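PDB 5JVK: T9SS C-terminal target domain-containing protein from Bacteroides cellulosilyticus, which belongs to glycoside hydrolase family 39 and probably hydrolyses O-glycosidic bonds in carbohydrates. Local coordinates for residues P95-E100 with V410-L415; L137-V142 with L198-A203; K416-Q421 with F434-E439. All blocks are in the same frame, centred on the assembly; numbering follows the deposited sequence.

Contact 1 (P95-E100 with V410-L415)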
loop_
_atom_site.group_PDB
_atom_site.type_symbol
_atom_site.label_atom_id
_atom_site.label_comp_id
_atom_site.label_asym_id
_atom_site.label_seq_id
_atom_site.Cartn_x
_atom_site.Cartn_y
_atom_site.Cartn_z
ATOM N N PRO A 95 9.931 -13.109 2.882
ATOM C CA PRO A 95 9.447 -14.092 3.854
ATOM C C PRO A 95 8.030 -14.553 3.535
ATOM O O PRO A 95 7.231 -13.772 3.029
ATOM C CB PRO A 95 9.478 -13.328 5.183
ATOM C CG PRO A 95 9.381 -11.897 4.799
ATOM C CD PRO A 95 10.123 -11.784 3.503
ATOM N N GLU A 96 7.742 -15.819 3.820
ATOM C CA GLU A 96 6.415 -16.387 3.599
ATOM C C GLU A 96 5.519 -16.006 4.776
ATOM O O GLU A 96 5.905 -16.193 5.933
ATOM C CB GLU A 96 6.509 -17.907 3.466
ATOM C CG GLU A 96 5.285 -18.562 2.850
ATOM C CD GLU A 96 5.454 -20.063 2.677
ATOM O OE1 GLU A 96 6.477 -20.496 2.093
ATOM O OE2 GLU A 96 4.556 -20.812 3.120
ATOM N N ILE A 97 4.338 -15.464 4.474
ATOM C CA ILE A 97 3.384 -15.020 5.496
ATOM C C ILE A 97 2.173 -15.958 5.495
ATOM O O ILE A 97 1.614 -16.257 4.439
ATOM C CB ILE A 97 2.913 -13.560 5.263
ATOM C CG1 ILE A 97 4.107 -12.637 4.983
ATOM C CG2 ILE A 97 2.147 -13.044 6.482
ATOM C CD1 ILE A 97 3.722 -11.247 4.528
ATOM N N ILE A 98 1.781 -16.413 6.685
ATOM C CA ILE A 98 0.595 -17.259 6.851
ATOM C C ILE A 98 -0.646 -16.402 6.582
ATOM O O ILE A 98 -0.698 -15.242 6.992
ATOM C CB ILE A 98 0.548 -17.900 8.264
ATOM C CG1 ILE A 98 1.715 -18.890 8.439
ATOM C CG2 ILE A 98 -0.779 -18.615 8.507
ATOM C CD1 ILE A 98 2.093 -19.165 9.881
ATOM N N ASP A 99 -1.632 -16.990 5.902
ATOM C CA ASP A 99 -2.809 -16.265 5.384
ATOM C C ASP A 99 -3.532 -15.436 6.462
ATOM O O ASP A 99 -3.751 -14.235 6.284
ATOM C CB ASP A 99 -3.788 -17.254 4.716
ATOM C CG ASP A 99 -4.594 -16.624 3.588
ATOM O OD1 ASP A 99 -5.333 -15.651 3.844
ATOM O OD2 ASP A 99 -4.504 -17.119 2.440
ATOM N N GLU A 100 -3.870 -16.083 7.578
ATOM C CA GLU A 100 -4.565 -15.424 8.703
ATOM C C GLU A 100 -3.725 -14.385 9.463
ATOM O O GLU A 100 -4.285 -13.560 10.187
ATOM C CB GLU A 100 -5.116 -16.469 9.700
ATOM C CG GLU A 100 -4.063 -17.214 10.524
ATOM C CD GLU A 100 -4.646 -18.341 11.361
ATOM O OE1 GLU A 100 -5.649 -18.106 12.072
ATOM O OE2 GLU A 100 -4.093 -19.464 11.320
ATOM N N VAL A 410 8.353 -7.664 4.039
ATOM C CA VAL A 410 9.041 -7.871 5.312
ATOM C C VAL A 410 8.275 -7.201 6.460
ATOM O O VAL A 410 8.037 -7.840 7.489
ATOM C CB VAL A 410 10.512 -7.392 5.256
ATOM C CG1 VAL A 410 11.173 -7.468 6.630
ATOM C CG2 VAL A 410 11.303 -8.217 4.247
ATOM N N VAL A 411 7.876 -5.939 6.283
ATOM C CA VAL A 411 7.139 -5.220 7.336
ATOM C C VAL A 411 5.766 -5.851 7.619
ATOM O O VAL A 411 5.310 -5.850 8.762
ATOM C CB VAL A 411 7.025 -3.694 7.053
ATOM C CG1 VAL A 411 5.993 -3.383 5.976
ATOM C CG2 VAL A 411 6.710 -2.933 8.336
ATOM N N ALA A 412 5.125 -6.391 6.582
ATOM C CA ALA A 412 3.887 -7.158 6.735
ATOM C C ALA A 412 4.093 -8.428 7.561
ATOM O O ALA A 412 3.277 -8.737 8.431
ATOM C CB ALA A 412 3.315 -7.519 5.374
ATOM N N SER A 413 5.181 -9.154 7.283
ATOM C CA SER A 413 5.490 -10.413 7.983
ATOM C C SER A 413 5.784 -10.242 9.479
ATOM O O SER A 413 5.556 -11.162 10.264
ATOM C CB SER A 413 6.672 -11.129 7.317
ATOM O OG SER A 413 7.901 -10.506 7.640
ATOM N N LEU A 414 6.297 -9.073 9.856
ATOM C CA LEU A 414 6.609 -8.761 11.254
ATOM C C LEU A 414 5.431 -8.148 12.004
ATOM O O LEU A 414 5.133 -8.577 13.114
ATOM C CB LEU A 414 7.829 -7.840 11.329
ATOM C CG LEU A 414 9.146 -8.614 11.156
ATOM C CD1 LEU A 414 10.110 -7.937 10.190
ATOM C CD2 LEU A 414 9.790 -8.850 12.513
ATOM N N LEU A 415 4.782 -7.148 11.403
ATOM C CA LEU A 415 3.615 -6.473 12.008
ATOM C C LEU A 415 2.467 -7.426 12.313
ATOM O O LEU A 415 1.922 -7.412 13.415
ATOM C CB LEU A 415 3.072 -5.357 11.098
ATOM C CG LEU A 415 3.680 -3.958 11.220
ATOM C CD1 LEU A 415 3.240 -3.086 10.052
ATOM C CD2 LEU A 415 3.295 -3.311 12.544
#
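Pro-95 begins the contact by setting its ring over one side of helix 403-415, where it meets Ser-413 and Val-410. Its CG is 3.5 Å from Ser-413 OG, and the neighbouring CD touches Val-410 CG2 at 3.8 Å, with the proline and valine side chains crossing at about a right angle. The serine hydroxyl beside the proline ring is itself engaged. Turned into the niche between backbone N and carbonyl carbon (chi1 76°), it reaches back up the helix and donates to Val-410 O, 2.7 Å from OG, with the donor 19° out of the carbonyl plane. Val-410 O also receives the helical amide Leu-414 N, so two donors grip it, and the hydroxyl finds its acceptor within the helix. Leu-68 touches Pro-95 as well.

Two residues on, Ile-97 brings the segment back to the helix. Its extended second torsion (chi2 171°) carries CD1 forward to Ala-412 CB at 3.8 Å. One carbon earlier, Ile-97 CG1 rests against Ser-413 CB, also at 3.8 Å, which makes Ser-413 the residue shared by Pro-95 and Ile-97. The carbonyl of Ile-97 is bound by Arg-126 of helix 118-127.

No hydrogen bond passes between the two segments; they meet by mainly apolar contacts, largely buried. Residues 95-100 form part of the connection from strand 83-94 of the N-terminal beta domain to strand 106-109, the first of the barrel, and helix 403-415 follows the eighth. An interdomain linker thus packs on the last helix of a (beta/alpha)8 barrel.

Contact 2 (L137-V142 with L198-A203)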
loop_
_atom_site.group_PDB
_atom_site.type_symbol
_atom_site.label_atom_id
_atom_site.label_comp_id
_atom_site.label_asym_id
_atom_site.label_seq_id
_atom_site.Cartn_x
_atom_site.Cartn_y
_atom_site.Cartn_z
ATOM N N LEU A 137 -14.023 2.716 -10.274
ATOM C CA LEU A 137 -15.189 2.325 -11.043
ATOM C C LEU A 137 -15.839 3.603 -11.559
ATOM O O LEU A 137 -16.257 4.450 -10.771
ATOM C CB LEU A 137 -16.155 1.512 -10.176
ATOM C CG LEU A 137 -17.368 0.852 -10.849
ATOM C CD1 LEU A 137 -18.460 1.864 -11.172
ATOM C CD2 LEU A 137 -16.959 0.084 -12.100
ATOM N N ALA A 138 -15.912 3.734 -12.881
ATOM C CA ALA A 138 -16.476 4.921 -13.510
ATOM C C ALA A 138 -17.998 4.815 -13.576
ATOM O O ALA A 138 -18.532 3.809 -14.048
ATOM C CB ALA A 138 -15.895 5.100 -14.903
ATOM N N TRP A 139 -18.679 5.851 -13.087
ATOM C CA TRP A 139 -20.134 6.014 -13.239
ATOM C C TRP A 139 -20.534 5.912 -14.717
ATOM O O TRP A 139 -21.495 5.222 -15.060
ATOM C CB TRP A 139 -20.547 7.368 -12.637
ATOM C CG TRP A 139 -22.008 7.749 -12.704
ATOM C CD1 TRP A 139 -23.075 6.936 -12.967
ATOM C CD2 TRP A 139 -22.552 9.050 -12.450
ATOM N NE1 TRP A 139 -24.243 7.657 -12.920
ATOM C CE2 TRP A 139 -23.951 8.957 -12.604
ATOM C CE3 TRP A 139 -21.989 10.291 -12.121
ATOM C CZ2 TRP A 139 -24.799 10.058 -12.435
ATOM C CZ3 TRP A 139 -22.830 11.385 -11.954
ATOM C CH2 TRP A 139 -24.222 11.260 -12.115
ATOM N N GLU A 140 -19.768 6.589 -15.570
ATOM C CA GLU A 140 -19.872 6.487 -17.035
ATOM C C GLU A 140 -19.983 5.042 -17.545
ATOM O O GLU A 140 -20.861 4.728 -18.351
ATOM C CB GLU A 140 -18.656 7.175 -17.675
ATOM C CG GLU A 140 -18.704 7.334 -19.187
ATOM C CD GLU A 140 -17.617 8.261 -19.706
ATOM O OE1 GLU A 140 -17.527 9.412 -19.218
ATOM O OE2 GLU A 140 -16.854 7.845 -20.603
ATOM N N HIS A 141 -19.098 4.173 -17.061
ATOM C CA HIS A 141 -19.075 2.767 -17.475
ATOM C C HIS A 141 -20.216 1.920 -16.887
ATOM O O HIS A 141 -20.649 0.960 -17.526
ATOM C CB HIS A 141 -17.716 2.126 -17.148
ATOM C CG HIS A 141 -16.563 2.736 -17.888
ATOM N ND1 HIS A 141 -15.281 2.759 -17.381
ATOM C CD2 HIS A 141 -16.500 3.352 -19.093
ATOM C CE1 HIS A 141 -14.477 3.353 -18.244
ATOM N NE2 HIS A 141 -15.192 3.725 -19.291
ATOM N N VAL A 142 -20.700 2.265 -15.691
ATOM C CA VAL A 142 -21.829 1.538 -15.073
ATOM C C VAL A 142 -23.185 1.913 -15.688
ATOM O O VAL A 142 -24.037 1.040 -15.859
ATOM C CB VAL A 142 -21.837 1.666 -13.519
ATOM C CG1 VAL A 142 -23.230 1.522 -12.907
ATOM C CG2 VAL A 142 -20.926 0.607 -12.925
ATOM N N LEU A 198 -29.644 11.931 -8.124
ATOM C CA LEU A 198 -30.464 10.719 -8.099
ATOM C C LEU A 198 -29.870 9.638 -9.006
ATOM O O LEU A 198 -29.814 8.467 -8.628
ATOM C CB LEU A 198 -31.904 11.029 -8.528
ATOM C CG LEU A 198 -32.961 9.983 -8.149
ATOM C CD1 LEU A 198 -33.357 10.131 -6.686
ATOM C CD2 LEU A 198 -34.186 10.093 -9.047
ATOM N N GLY A 199 -29.432 10.042 -10.199
ATOM C CA GLY A 199 -28.797 9.136 -11.153
ATOM C C GLY A 199 -27.516 8.513 -10.635
ATOM O O GLY A 199 -27.264 7.331 -10.866
ATOM N N CYS A 200 -26.711 9.317 -9.939
ATOM C CA CYS A 200 -25.480 8.853 -9.288
ATOM C C CYS A 200 -25.788 7.861 -8.171
ATOM O O CYS A 200 -25.141 6.816 -8.069
ATOM C CB CYS A 200 -24.696 10.043 -8.719
ATOM S SG CYS A 200 -23.028 9.667 -8.125
ATOM N N ALA A 201 -26.781 8.197 -7.346
ATOM C CA ALA A 201 -27.213 7.345 -6.231
ATOM C C ALA A 201 -27.729 5.982 -6.678
ATOM O O ALA A 201 -27.355 4.958 -6.102
ATOM C CB ALA A 201 -28.272 8.059 -5.406
ATOM N N ASN A 202 -28.583 5.973 -7.699
ATOM C CA ASN A 202 -29.134 4.725 -8.236
ATOM C C ASN A 202 -28.107 3.913 -9.032
ATOM O O ASN A 202 -28.220 2.687 -9.104
ATOM C CB ASN A 202 -30.373 4.999 -9.100
ATOM C CG ASN A 202 -31.538 5.561 -8.298
ATOM O OD1 ASN A 202 -31.775 5.162 -7.156
ATOM N ND2 ASN A 202 -32.284 6.482 -8.899
ATOM N N ALA A 203 -27.119 4.587 -9.625
ATOM C CA ALA A 203 -26.027 3.907 -10.338
ATOM C C ALA A 203 -25.108 3.144 -9.384
ATOM O O ALA A 203 -24.740 1.999 -9.656
ATOM C CB ALA A 203 -25.219 4.903 -11.154
#
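Ala-138 O accepts two amides, Val-142 N at 3.1 Å and, more weakly, His-141 N, and the short helical turn so formed sets Trp-139 and Val-142 against Gly-199, Cys-200 and Ala-203 of helix 194-211. The setting is a (beta/alpha)8 barrel: Trp-139 follows directly on strand 132-138, the second of the parallel strands, while helix 194-211 comes after strand 168-174, the third.

Trp-139 carries most of the contact. With CG anti to the backbone N (chi1 179°), the indole extends from the short helix and lies along the flank of the longer one. Cys-200 covers one face of the ring: its CA stands above the plane, offset toward the rim, and its CB makes a CH-pi contact over the face, 3.8 Å from the centroid of the six-membered ring. The sulfur continues over the same ring in a sulfur-aromatic contact, SG being 4.2 Å from that centroid and only 12° off the normal. The fit is close at the benzo rim, where Trp-139 CZ2 approaches the backbone Cys-200 N to 3.2 Å and also meets the carbonyl carbon of Gly-199.

At the pyrrole end, the methyl of Ala-203 sits obliquely, with its CB 3.4 Å from Trp-139 NE1. The N-H of that nitrogen is used by Glu-143 OE1, so the polar end of the buried indole is satisfied just beside this methyl. Phe-173 of strand 168-174 meets the tryptophan ring and also touches Cys-200 and Ala-203, which brings the strand into the same core. One turn beyond the indole, Val-142 CG1 comes to 3.6 Å from Ala-203 O.

Contact 3 (K416-Q421 with F434-E439); sequences KNYTFQ and FGQDGE
Thr-419 and Gly-435 form an antiparallel hydrogen-bonded pair in the hairpin of strands 419-425 and 429-436, whose short axes here run at 116° to each other. Thr-419 N lies 2.7 Å from Gly-435 O, and Gly-435 N returns the bond to Thr-419 O at 2.8 Å. The next pair, Phe-420 with Phe-434, is non-hydrogen-bonded, and its side chains lie on one face of the sheet. There they make a T-shaped stack: the edge of Phe-420 points at the face of the buried Phe-434, centroids 5.6 Å apart and planes at 70°. Phe-442 of strand 439-447 also meets the Phe-434 ring.

Gln-421 bends at its second torsion (chi2 -67°) and folds across the bare backbone of Gly-435, its CG 3.6 Å from Gly-435 N. Tyr-418 slants across Gln-436, ring and amide planes far from parallel: Gln-436 OE1 lies in the ring plane at the edge, 3.8 Å from Tyr-418 CE1. Tyr-418 CB is 3.3 Å from Gly-435 O. A type I' turn from Gln-436 to Glu-439 leads into strand 439-447.

Two reciprocal backbone bonds thus set the register, with aromatic and aliphatic groups packed around them. Tyr-418 OH and Gln-436 OE1 share a water that donates to OE1; this solvent-made link is probably the more adaptable part.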
loop_
_atom_site.group_PDB
_atom_site.type_symbol
_atom_site.label_atom_id
_atom_site.label_comp_id
_atom_site.label_asym_id
_atom_site.label_seq_id
_atom_site.Cartn_x
_atom_site.Cartn_y
_atom_site.Cartn_z
ATOM N N LYS A 416 2.105 -8.235 11.318
ATOM C CA LYS A 416 0.936 -9.111 11.387
ATOM C C LYS A 416 -0.285 -8.301 11.872
ATOM O O LYS A 416 -0.610 -7.281 11.267
ATOM C CB LYS A 416 1.229 -10.339 12.264
ATOM C CG LYS A 416 2.403 -11.202 11.832
ATOM C CD LYS A 416 2.483 -12.436 12.723
ATOM C CE LYS A 416 3.592 -13.390 12.315
ATOM N NZ LYS A 416 4.919 -12.939 12.808
ATOM N N ASN A 417 -0.936 -8.727 12.957
ATOM C CA ASN A 417 -1.991 -7.952 13.591
ATOM C C ASN A 417 -1.659 -7.668 15.052
ATOM O O ASN A 417 -2.554 -7.560 15.894
ATOM C CB ASN A 417 -3.307 -8.705 13.441
ATOM C CG ASN A 417 -3.806 -8.685 12.019
ATOM O OD1 ASN A 417 -3.784 -9.691 11.313
ATOM N ND2 ASN A 417 -4.232 -7.516 11.581
ATOM N N TYR A 418 -0.366 -7.519 15.338
ATOM C CA TYR A 418 0.102 -7.184 16.681
ATOM C C TYR A 418 -0.246 -5.732 17.010
ATOM O O TYR A 418 -0.216 -4.869 16.134
ATOM C CB TYR A 418 1.620 -7.386 16.797
ATOM C CG TYR A 418 2.099 -8.821 16.674
ATOM C CD1 TYR A 418 1.517 -9.843 17.427
ATOM C CD2 TYR A 418 3.166 -9.153 15.834
ATOM C CE1 TYR A 418 1.966 -11.155 17.329
ATOM C CE2 TYR A 418 3.624 -10.460 15.731
ATOM C CZ TYR A 418 3.022 -11.458 16.479
ATOM O OH TYR A 418 3.469 -12.757 16.379
ATOM N N THR A 419 -0.577 -5.474 18.272
ATOM C CA THR A 419 -0.903 -4.128 18.731
ATOM C C THR A 419 0.318 -3.462 19.369
ATOM O O THR A 419 1.236 -4.136 19.852
ATOM C CB THR A 419 -2.074 -4.145 19.727
ATOM O OG1 THR A 419 -1.749 -4.979 20.844
ATOM C CG2 THR A 419 -3.332 -4.672 19.057
ATOM N N PHE A 420 0.312 -2.132 19.367
ATOM C CA PHE A 420 1.429 -1.341 19.879
ATOM C C PHE A 420 1.523 -1.440 21.403
ATOM O O PHE A 420 0.516 -1.316 22.094
ATOM C CB PHE A 420 1.281 0.119 19.443
ATOM C CG PHE A 420 2.289 1.042 20.064
ATOM C CD1 PHE A 420 3.624 0.991 19.678
ATOM C CD2 PHE A 420 1.905 1.956 21.044
ATOM C CE1 PHE A 420 4.557 1.836 20.257
ATOM C CE2 PHE A 420 2.834 2.802 21.626
ATOM C CZ PHE A 420 4.158 2.744 21.228
ATOM N N GLN A 421 2.739 -1.657 21.905
ATOM C CA GLN A 421 2.991 -1.849 23.335
ATOM C C GLN A 421 3.585 -0.608 23.988
ATOM O O GLN A 421 3.017 -0.077 24.942
ATOM C CB GLN A 421 3.949 -3.024 23.555
ATOM C CG GLN A 421 3.408 -4.371 23.103
ATOM C CD GLN A 421 2.222 -4.843 23.931
ATOM O OE1 GLN A 421 2.248 -4.781 25.161
ATOM N NE2 GLN A 421 1.176 -5.319 23.259
ATOM N N PHE A 434 5.904 -3.837 19.757
ATOM C CA PHE A 434 4.584 -4.321 19.364
ATOM C C PHE A 434 4.387 -5.708 19.952
ATOM O O PHE A 434 5.352 -6.359 20.359
ATOM C CB PHE A 434 4.461 -4.372 17.844
ATOM C CG PHE A 434 4.487 -3.024 17.192
ATOM C CD1 PHE A 434 3.306 -2.371 16.865
ATOM C CD2 PHE A 434 5.694 -2.398 16.913
ATOM C CE1 PHE A 434 3.326 -1.119 16.267
ATOM C CE2 PHE A 434 5.723 -1.148 16.314
ATOM C CZ PHE A 434 4.537 -0.509 15.989
ATOM N N GLY A 435 3.141 -6.163 19.999
ATOM C CA GLY A 435 2.844 -7.428 20.648
ATOM C C GLY A 435 1.409 -7.896 20.616
ATOM O O GLY A 435 0.569 -7.338 19.914
ATOM N N GLN A 436 1.154 -8.937 21.403
ATOM C CA GLN A 436 -0.122 -9.643 21.423
ATOM C C GLN A 436 -0.584 -9.809 22.865
ATOM O O GLN A 436 0.180 -10.287 23.707
ATOM C CB GLN A 436 0.056 -11.015 20.774
ATOM C CG GLN A 436 -1.233 -11.719 20.388
ATOM C CD GLN A 436 -0.985 -13.012 19.621
ATOM O OE1 GLN A 436 0.119 -13.573 19.646
ATOM N NE2 GLN A 436 -2.015 -13.494 18.931
ATOM N N ASP A 437 -1.815 -9.377 23.146
ATOM C CA ASP A 437 -2.490 -9.627 24.429
ATOM C C ASP A 437 -1.623 -9.304 25.665
ATOM O O ASP A 437 -1.626 -10.045 26.650
ATOM C CB ASP A 437 -3.011 -11.083 24.460
ATOM C CG ASP A 437 -4.026 -11.387 23.334
ATOM O OD1 ASP A 437 -4.438 -10.454 22.603
ATOM O OD2 ASP A 437 -4.417 -12.570 23.180
ATOM N N GLY A 438 -0.880 -8.198 25.592
ATOM C CA GLY A 438 -0.028 -7.732 26.700
ATOM C C GLY A 438 1.457 -8.082 26.647
ATOM O O GLY A 438 2.249 -7.470 27.365
ATOM N N GLU A 439 1.838 -9.058 25.817
ATOM C CA GLU A 439 3.238 -9.498 25.697
ATOM C C GLU A 439 3.877 -8.975 24.407
ATOM O O GLU A 439 3.279 -9.065 23.334
ATOM C CB GLU A 439 3.321 -11.026 25.699
ATOM C CG GLU A 439 2.914 -11.694 27.002
ATOM C CD GLU A 439 3.081 -13.204 26.943
ATOM O OE1 GLU A 439 4.224 -13.668 26.719
ATOM O OE2 GLU A 439 2.075 -13.930 27.114
HETATM O O HOH W 1 2.880 -14.514 18.728
HETATM O O HOH W 2 -3.598 -7.630 20.842
#

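From the N terminus, the chain leaves the N-terminal beta domain through residues 95-100, whose partner, helix 403-415, comes some 310 residues later. Contact 1 therefore closes a loop holding nearly the whole barrel. Contact 2 falls within that loop and closes a much shorter one, from the second barrel strand to the helix after the third; the centres of contacts 1 and 2 are 37 Å apart, on opposite sides of the chain's centre. Contact 3 crosses neither: it opens where helix 403-415 ends and closes the first hairpin of the C-terminal sheet. Contacts 1 and 3 are neighbours, joined directly by the chain at Leu-415 and Lys-416, their centres 14 Å apart, where linker, last barrel helix and C-terminal sheet converge.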